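PDB 1M5S: formylmethanofuran--tetrahydromethanopterin formyltransferase from Methanosarcina barkeri, which probably catalyses the reversible transfer of a formyl group from formylmethanofuran to tetrahydromethanopterin, a step of methanogenesis from carbon dioxide. Local coordinates for residues R137-V142 with D148-E153. Sequence-based numbering, arbitrary orientation.
Sequences RKVYKV and DFLAEE
Arg-137 meets Glu-152 by a single-nitrogen salt bridge: NH1 of Arg-137 reaches OE1 of Glu-152 at 3.0 Å, and the N-H...O angle of 174° makes it almost straight. OE1 accepts on its syn lone pair and lies in the guanidinium plane, although the carboxylate itself stands 82° to that plane. Glu-152 gets there fully stretched, its CG anti to the backbone N (chi1 -176°). The other oxygen, OE2, takes a 3.2 Å hydrogen bond from a water that in turn accepts from Lys-138 N. One residue along each chain, Lys-138 NZ and Glu-153 OE2 form a salt bridge whose hydrogen bond is weak, at 3.4 Å, while Glu-153 CB lies 3.8 Å from CE2 of the Tyr-140 ring.

Behind these groups runs an antiparallel hairpin. Tyr-140 with Ala-151 and Val-142 with Phe-149 are hydrogen-bonded pairs, and past the last bridge Glu-153 N bonds Lys-138 O at 2.9 Å. Beside Glu-152, Val-139 CG1 packs on Leu-150 CB at 3.7 Å. Further out, Asn-106 accepts from Arg-137 NH1 through its O and donates to Glu-152 OE1 through its N, tying the bridge to strand 103-106.

Replacing Arg-137 with an alanine would probably leave Glu-152 OE1 without its cationic mate and Asn-106 O without this donor. At this end of the hairpin, away from its turn, two donors on OE1 probably favour a charged Glu-152 and fix its carboxylate, whereas the long Lys-138 to Glu-153 bridge probably adds little rigidity.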
# COMPACT_ATOMS: atom_id res chain seq x y z
N ARG A 137 31.75 -5.90 -7.90
CA ARG A 137 31.59 -6.30 -6.49
C ARG A 137 31.71 -7.82 -6.33
O ARG A 137 31.21 -8.59 -7.16
CB ARG A 137 30.21 -5.88 -5.98
CG ARG A 137 30.05 -4.36 -5.86
CD ARG A 137 28.74 -3.97 -5.17
NE ARG A 137 28.40 -2.55 -5.34
CZ ARG A 137 27.98 -1.75 -4.34
NH1 ARG A 137 27.85 -2.23 -3.10
NH2 ARG A 137 27.68 -0.46 -4.49
N LYS A 138 32.41 -8.22 -5.27
CA LYS A 138 32.60 -9.62 -4.93
C LYS A 138 31.37 -10.16 -4.18
O LYS A 138 31.09 -9.76 -3.05
CB LYS A 138 33.85 -9.79 -4.06
CG LYS A 138 34.15 -11.23 -3.67
CD LYS A 138 35.50 -11.34 -2.98
CE LYS A 138 35.69 -12.71 -2.36
NZ LYS A 138 37.02 -12.82 -1.68
N VAL A 139 30.73 -11.16 -4.79
CA VAL A 139 29.45 -11.67 -4.32
C VAL A 139 29.46 -13.19 -4.14
O VAL A 139 30.02 -13.93 -4.95
CB VAL A 139 28.31 -11.28 -5.30
CG1 VAL A 139 26.99 -11.88 -4.84
CG2 VAL A 139 28.21 -9.78 -5.41
N TYR A 140 28.78 -13.66 -3.11
CA TYR A 140 28.65 -15.09 -2.83
C TYR A 140 27.26 -15.57 -3.23
O TYR A 140 26.25 -14.90 -2.96
CB TYR A 140 28.85 -15.37 -1.34
CG TYR A 140 30.31 -15.21 -0.93
CD1 TYR A 140 31.23 -16.21 -1.24
CD2 TYR A 140 30.71 -14.06 -0.25
CE1 TYR A 140 32.58 -16.04 -0.90
CE2 TYR A 140 32.05 -13.89 0.09
CZ TYR A 140 32.99 -14.88 -0.24
OH TYR A 140 34.30 -14.71 0.09
N LYS A 141 27.23 -16.68 -3.97
CA LYS A 141 25.99 -17.34 -4.36
C LYS A 141 25.66 -18.43 -3.35
O LYS A 141 26.46 -19.35 -3.14
CB LYS A 141 26.14 -17.97 -5.75
CG LYS A 141 25.55 -17.17 -6.88
CD LYS A 141 25.30 -18.07 -8.09
CE LYS A 141 25.96 -17.51 -9.34
NZ LYS A 141 25.89 -18.49 -10.46
N VAL A 142 24.47 -18.37 -2.77
CA VAL A 142 24.00 -19.37 -1.83
C VAL A 142 22.72 -20.01 -2.40
O VAL A 142 21.64 -19.42 -2.35
CB VAL A 142 23.70 -18.73 -0.44
CG1 VAL A 142 23.24 -19.79 0.56
CG2 VAL A 142 24.93 -18.00 0.07
N ASP A 148 19.11 -18.73 -6.42
CA ASP A 148 20.38 -18.36 -5.79
C ASP A 148 20.23 -17.04 -5.03
O ASP A 148 19.75 -16.05 -5.59
CB ASP A 148 21.47 -18.21 -6.86
CG ASP A 148 21.82 -19.52 -7.55
OD1 ASP A 148 21.96 -20.56 -6.86
OD2 ASP A 148 22.05 -19.50 -8.78
N PHE A 149 20.59 -17.04 -3.75
CA PHE A 149 20.67 -15.81 -2.98
C PHE A 149 22.06 -15.19 -3.15
O PHE A 149 23.07 -15.86 -3.00
CB PHE A 149 20.38 -16.09 -1.50
CG PHE A 149 20.60 -14.90 -0.59
CD1 PHE A 149 19.85 -13.74 -0.75
CD2 PHE A 149 21.55 -14.95 0.43
CE1 PHE A 149 20.03 -12.65 0.10
CE2 PHE A 149 21.74 -13.86 1.28
CZ PHE A 149 20.98 -12.71 1.12
N LEU A 150 22.09 -13.92 -3.56
CA LEU A 150 23.35 -13.22 -3.77
C LEU A 150 23.63 -12.27 -2.60
O LEU A 150 22.75 -11.54 -2.16
CB LEU A 150 23.31 -12.44 -5.09
CG LEU A 150 23.71 -13.17 -6.38
CD1 LEU A 150 23.25 -14.62 -6.36
CD2 LEU A 150 23.11 -12.45 -7.57
N ALA A 151 24.84 -12.36 -2.05
CA ALA A 151 25.25 -11.50 -0.94
C ALA A 151 26.69 -11.03 -1.12
O ALA A 151 27.62 -11.84 -1.13
CB ALA A 151 25.10 -12.25 0.40
N GLU A 152 26.89 -9.72 -1.25
CA GLU A 152 28.23 -9.15 -1.31
C GLU A 152 29.05 -9.56 -0.08
O GLU A 152 28.49 -9.82 0.99
CB GLU A 152 28.15 -7.62 -1.39
CG GLU A 152 29.50 -6.94 -1.54
CD GLU A 152 29.39 -5.54 -2.13
OE1 GLU A 152 28.26 -5.12 -2.48
OE2 GLU A 152 30.43 -4.86 -2.26
N GLU A 153 30.36 -9.67 -0.25
CA GLU A 153 31.21 -10.19 0.81
C GLU A 153 31.07 -9.40 2.12
O GLU A 153 30.86 -9.98 3.19
CB GLU A 153 32.67 -10.17 0.37
CG GLU A 153 33.63 -10.64 1.46
CD GLU A 153 35.07 -10.64 1.01
OE1 GLU A 153 35.52 -9.63 0.43
OE2 GLU A 153 35.75 -11.67 1.23
O HOH W 1 32.98 -6.48 -3.17